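PDB 2I7H: nitroreductase-like family protein from Bacillus cereus, which binds flavin mononucleotide and belongs to the nitroreductase family of dimeric, FMN-dependent alpha/beta proteins. Local coordinates for residues R18-L32 with L163-K175. Sequence-based numbering, arbitrary orientation.
Sequences RSVRTFTDKAVEKDL and LHIGYFDKAPEGK. With FMN (flavin mononucleotide), chain G.
The FMN-binding loop of the nitroreductase fold, continuing as a connection into helix 30-40, runs here along the end of strand 157-167 and the chain that leaves it. Tyr167 is covered by Lys26 on one ring face: the extended lysine chain crosses it and sets NZ 3.8 Å from the centroid of the Tyr167 ring, only 8° off the normal, a cation-pi contact to which CE adds a CH-pi contact. Val28 CG2 touches Tyr167 CD1 at 3.8 Å, and the Leu32 and Tyr167 side chains come from opposite directions, CD2 meeting OH. A water in the ring plane joins Tyr167 OH to Glu29 N, at the N-cap of helix 30-40.

The one direct hydrogen bond between the segments runs from Thr24 N to Tyr167 O (2.9 Å), bent to 139° at the hydrogen; a second water links Tyr167 N to the carbonyls of Thr24 and Lys26. Phe23 lays its ring against the strand backbone, Ile165 C over one face and CD2 3.3 Å from Gly166 O.

With CG between its backbone N and carbonyl carbon (chi1 61°), Phe168 turns a ring face to Val20, whose CG2 stands 4.1 Å from the centroid in a CH-pi contact. Trp128 of helix 106-129 also meets this pair. Pro172 CD packs on the same methyl, and its CG reaches Ser19 O at 3.3 Å. Beyond it the bent Arg18 chain passes Pro172 O and lays its guanidinium over Gly174 CA, while Ser19 N and OG bind the FMN phosphate and Arg21 bonds flavin O2 and N1.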
# COMPACT_ATOMS: atom_id res chain seq x y z
N ARG A 18 0.09 12.05 -9.27
CA ARG A 18 -1.17 11.83 -9.98
C ARG A 18 -1.03 10.57 -10.81
O ARG A 18 0.05 10.28 -11.33
CB ARG A 18 -1.48 12.99 -10.94
CG ARG A 18 -1.58 14.39 -10.36
CD ARG A 18 -2.94 14.62 -9.74
NE ARG A 18 -2.80 14.34 -8.32
CZ ARG A 18 -2.57 15.26 -7.39
NH1 ARG A 18 -2.54 16.56 -7.68
NH2 ARG A 18 -2.40 14.85 -6.15
N SER A 19 -2.14 9.84 -10.95
CA SER A 19 -2.26 8.80 -11.95
C SER A 19 -2.17 9.44 -13.34
O SER A 19 -2.93 10.36 -13.65
CB SER A 19 -3.58 8.06 -11.79
OG SER A 19 -3.55 7.30 -10.60
N VAL A 20 -1.24 8.95 -14.15
CA VAL A 20 -1.01 9.50 -15.48
C VAL A 20 -1.33 8.39 -16.47
O VAL A 20 -0.87 7.26 -16.32
CB VAL A 20 0.44 10.03 -15.61
CG1 VAL A 20 0.81 10.31 -17.04
CG2 VAL A 20 0.61 11.27 -14.75
N ARG A 21 -2.16 8.70 -17.47
CA ARG A 21 -2.68 7.69 -18.36
C ARG A 21 -2.27 7.96 -19.80
O ARG A 21 -2.55 7.15 -20.69
CB ARG A 21 -4.20 7.57 -18.21
CG ARG A 21 -4.64 7.25 -16.77
CD ARG A 21 -6.14 7.24 -16.61
NE ARG A 21 -6.55 6.68 -15.32
CZ ARG A 21 -6.84 7.38 -14.22
NH1 ARG A 21 -6.75 8.69 -14.22
NH2 ARG A 21 -7.21 6.77 -13.11
N THR A 22 -1.63 9.11 -20.02
CA THR A 22 -1.10 9.43 -21.34
C THR A 22 0.33 9.95 -21.26
O THR A 22 0.67 10.80 -20.43
CB THR A 22 -2.04 10.34 -22.15
OG1 THR A 22 -1.67 10.30 -23.54
CG2 THR A 22 -2.02 11.79 -21.64
N PHE A 23 1.17 9.41 -22.13
CA PHE A 23 2.61 9.60 -22.05
C PHE A 23 3.22 10.22 -23.28
O PHE A 23 2.76 9.96 -24.38
CB PHE A 23 3.28 8.26 -21.71
CG PHE A 23 2.61 7.54 -20.54
CD1 PHE A 23 1.69 6.54 -20.77
CD2 PHE A 23 2.88 7.93 -19.23
CE1 PHE A 23 1.06 5.90 -19.69
CE2 PHE A 23 2.28 7.31 -18.18
CZ PHE A 23 1.36 6.29 -18.41
N THR A 24 4.25 11.04 -23.09
CA THR A 24 5.07 11.50 -24.21
C THR A 24 5.89 10.32 -24.75
O THR A 24 6.01 9.29 -24.08
CB THR A 24 6.00 12.68 -23.83
OG1 THR A 24 7.17 12.20 -23.15
CG2 THR A 24 5.28 13.69 -22.95
N ASP A 25 6.44 10.48 -25.96
CA ASP A 25 7.21 9.42 -26.62
C ASP A 25 8.70 9.50 -26.24
O ASP A 25 9.57 9.04 -26.97
CB ASP A 25 7.02 9.49 -28.16
CG ASP A 25 6.76 8.12 -28.80
OD1 ASP A 25 6.38 7.16 -28.09
OD2 ASP A 25 6.92 8.01 -30.03
N LYS A 26 8.96 10.10 -25.08
CA LYS A 26 10.29 10.12 -24.47
C LYS A 26 10.66 8.73 -23.94
O LYS A 26 9.79 7.95 -23.52
CB LYS A 26 10.35 11.15 -23.35
CG LYS A 26 11.73 11.40 -22.81
CD LYS A 26 11.69 12.27 -21.59
CE LYS A 26 13.03 12.28 -20.91
NZ LYS A 26 12.89 12.99 -19.61
N ALA A 27 11.95 8.40 -23.98
CA ALA A 27 12.39 7.04 -23.74
C ALA A 27 12.55 6.79 -22.25
O ALA A 27 13.18 7.59 -21.55
CB ALA A 27 13.69 6.78 -24.48
N VAL A 28 11.98 5.70 -21.77
CA VAL A 28 12.15 5.31 -20.37
C VAL A 28 13.27 4.27 -20.30
O VAL A 28 13.20 3.23 -20.94
CB VAL A 28 10.83 4.77 -19.74
CG1 VAL A 28 11.05 4.33 -18.29
CG2 VAL A 28 9.75 5.82 -19.81
N GLU A 29 14.29 4.56 -19.51
CA GLU A 29 15.41 3.63 -19.40
C GLU A 29 15.08 2.47 -18.45
O GLU A 29 14.56 2.67 -17.35
CB GLU A 29 16.69 4.37 -18.97
CG GLU A 29 17.88 4.11 -19.88
CD GLU A 29 17.73 4.75 -21.25
OE1 GLU A 29 17.66 5.99 -21.32
OE2 GLU A 29 17.68 4.00 -22.26
N LYS A 30 15.39 1.26 -18.90
CA LYS A 30 15.13 0.02 -18.18
C LYS A 30 15.86 0.01 -16.82
O LYS A 30 15.32 -0.47 -15.81
CB LYS A 30 15.61 -1.14 -19.05
CG LYS A 30 15.57 -2.50 -18.41
CD LYS A 30 16.86 -3.27 -18.70
CE LYS A 30 16.92 -3.85 -20.12
NZ LYS A 30 18.12 -4.73 -20.28
N ASP A 31 17.07 0.56 -16.81
CA ASP A 31 17.94 0.58 -15.64
C ASP A 31 17.39 1.50 -14.57
O ASP A 31 17.61 1.30 -13.38
CB ASP A 31 19.35 1.03 -16.04
CG ASP A 31 20.19 -0.11 -16.62
OD1 ASP A 31 19.67 -1.24 -16.76
OD2 ASP A 31 21.39 0.13 -16.90
N LEU A 32 16.68 2.54 -15.01
CA LEU A 32 15.96 3.41 -14.10
C LEU A 32 14.77 2.70 -13.43
O LEU A 32 14.55 2.85 -12.23
CB LEU A 32 15.48 4.64 -14.87
CG LEU A 32 14.60 5.63 -14.11
CD1 LEU A 32 15.35 6.21 -12.94
CD2 LEU A 32 14.14 6.71 -15.05
N LEU A 163 1.08 -1.72 -13.80
CA LEU A 163 1.49 -0.33 -13.79
C LEU A 163 1.88 0.10 -15.20
O LEU A 163 2.70 -0.54 -15.83
CB LEU A 163 2.66 -0.11 -12.83
CG LEU A 163 2.48 -0.31 -11.34
CD1 LEU A 163 3.83 -0.72 -10.82
CD2 LEU A 163 1.99 0.99 -10.68
N HIS A 164 1.26 1.18 -15.67
CA HIS A 164 1.56 1.77 -16.98
C HIS A 164 2.37 3.03 -16.74
O HIS A 164 1.99 3.86 -15.94
CB HIS A 164 0.28 2.07 -17.75
CG HIS A 164 -0.45 0.83 -18.19
ND1 HIS A 164 -0.60 0.49 -19.51
CD2 HIS A 164 -1.05 -0.15 -17.47
CE1 HIS A 164 -1.29 -0.64 -19.60
NE2 HIS A 164 -1.56 -1.05 -18.37
N ILE A 165 3.51 3.14 -17.40
CA ILE A 165 4.56 4.06 -16.96
C ILE A 165 5.16 4.81 -18.13
O ILE A 165 5.39 4.23 -19.18
CB ILE A 165 5.71 3.28 -16.26
CG1 ILE A 165 5.16 2.37 -15.17
CG2 ILE A 165 6.77 4.24 -15.71
CD1 ILE A 165 6.02 1.13 -14.91
N GLY A 166 5.45 6.09 -17.92
CA GLY A 166 6.26 6.85 -18.86
C GLY A 166 6.31 8.31 -18.48
O GLY A 166 5.63 8.75 -17.55
N TYR A 167 7.14 9.07 -19.20
CA TYR A 167 7.22 10.52 -19.01
C TYR A 167 5.95 11.15 -19.56
O TYR A 167 5.29 10.58 -20.42
CB TYR A 167 8.49 11.09 -19.66
CG TYR A 167 9.74 10.58 -19.01
CD1 TYR A 167 10.51 9.57 -19.62
CD2 TYR A 167 10.14 11.05 -17.76
CE1 TYR A 167 11.66 9.07 -18.98
CE2 TYR A 167 11.27 10.57 -17.12
CZ TYR A 167 12.02 9.58 -17.73
OH TYR A 167 13.14 9.11 -17.09
N PHE A 168 5.61 12.32 -19.06
CA PHE A 168 4.35 12.95 -19.42
C PHE A 168 4.50 14.44 -19.58
O PHE A 168 5.42 15.06 -19.04
CB PHE A 168 3.26 12.63 -18.38
CG PHE A 168 3.57 13.13 -17.01
CD1 PHE A 168 3.03 14.32 -16.56
CD2 PHE A 168 4.41 12.41 -16.18
CE1 PHE A 168 3.35 14.79 -15.27
CE2 PHE A 168 4.71 12.87 -14.90
CZ PHE A 168 4.19 14.04 -14.44
N ASP A 169 3.56 15.02 -20.32
CA ASP A 169 3.55 16.44 -20.60
C ASP A 169 3.04 17.22 -19.39
O ASP A 169 3.82 17.88 -18.71
CB ASP A 169 2.67 16.70 -21.83
CG ASP A 169 3.10 17.91 -22.59
OD1 ASP A 169 3.36 18.97 -21.96
OD2 ASP A 169 3.18 17.81 -23.83
N LYS A 170 1.75 17.10 -19.11
CA LYS A 170 1.10 17.89 -18.06
C LYS A 170 0.51 16.98 -17.00
O LYS A 170 -0.09 15.95 -17.33
CB LYS A 170 0.02 18.80 -18.67
CG LYS A 170 -1.16 18.08 -19.36
CD LYS A 170 -0.85 17.70 -20.79
CE LYS A 170 -1.86 16.70 -21.34
NZ LYS A 170 -1.72 16.55 -22.81
N ALA A 171 0.68 17.34 -15.73
CA ALA A 171 0.07 16.56 -14.65
C ALA A 171 -1.45 16.75 -14.72
O ALA A 171 -1.92 17.90 -14.85
CB ALA A 171 0.62 16.99 -13.30
N PRO A 172 -2.22 15.64 -14.66
CA PRO A 172 -3.66 15.74 -14.46
C PRO A 172 -3.97 16.51 -13.18
O PRO A 172 -3.13 16.61 -12.27
CB PRO A 172 -4.11 14.28 -14.28
CG PRO A 172 -3.05 13.46 -14.78
CD PRO A 172 -1.77 14.24 -14.72
N GLU A 173 -5.18 17.04 -13.11
CA GLU A 173 -5.63 17.72 -11.91
C GLU A 173 -5.99 16.77 -10.78
O GLU A 173 -6.42 15.64 -11.02
CB GLU A 173 -6.82 18.61 -12.24
CG GLU A 173 -6.44 19.69 -13.20
CD GLU A 173 -5.46 20.66 -12.59
OE1 GLU A 173 -4.67 21.28 -13.34
OE2 GLU A 173 -5.45 20.81 -11.36
N GLY A 174 -5.81 17.23 -9.56
CA GLY A 174 -6.18 16.46 -8.38
C GLY A 174 -7.68 16.47 -8.10
O GLY A 174 -8.46 17.21 -8.74
N LYS A 175 -8.09 15.62 -7.17
CA LYS A 175 -9.45 15.67 -6.66
C LYS A 175 -9.38 15.80 -5.14
O LYS A 175 -8.80 14.97 -4.43
CB LYS A 175 -10.23 14.42 -7.09
CG LYS A 175 -11.63 14.70 -7.55
CD LYS A 175 -12.67 14.09 -6.62
CE LYS A 175 -13.96 13.77 -7.42
NZ LYS A 175 -14.79 12.65 -6.81
N1 FMN G . -7.09 3.87 -12.84
C2 FMN G . -7.53 3.46 -14.09
O2 FMN G . -7.65 4.28 -15.00
N3 FMN G . -7.84 2.13 -14.31
C4 FMN G . -7.70 1.23 -13.26
O4 FMN G . -8.20 0.12 -13.33
C4A FMN G . -7.26 1.65 -12.02
N5 FMN G . -7.14 0.73 -11.00
C5A FMN G . -6.71 1.14 -9.74
C6 FMN G . -6.61 0.17 -8.76
C7 FMN G . -6.18 0.45 -7.48
C7M FMN G . -5.84 -0.71 -6.60
C8 FMN G . -5.85 1.77 -7.17
C8M FMN G . -5.28 2.05 -5.80
C9 FMN G . -5.96 2.77 -8.16
C9A FMN G . -6.39 2.48 -9.47
N10 FMN G . -6.53 3.43 -10.52
C10 FMN G . -6.95 2.99 -11.79
C1' FMN G . -6.52 4.93 -10.27
C2' FMN G . -7.93 5.43 -9.91
O2' FMN G . -8.79 5.24 -10.99
C3' FMN G . -8.09 6.88 -9.37
O3' FMN G . -8.63 7.80 -10.30
C4' FMN G . -6.84 7.54 -8.85
O4' FMN G . -6.06 6.66 -8.09
C5' FMN G . -7.26 8.75 -8.03
O5' FMN G . -6.56 9.84 -8.60
P FMN G . -4.95 9.94 -8.43
O1P FMN G . -4.39 10.81 -9.54
O2P FMN G . -4.71 10.61 -7.10
O3P FMN G . -4.25 8.58 -8.42
O HOH W 1 -1.81 18.03 -10.53
O HOH W 2 1.30 13.52 -21.32
O HOH W 3 7.73 8.71 -22.10
O HOH W 4 14.49 7.15 -18.49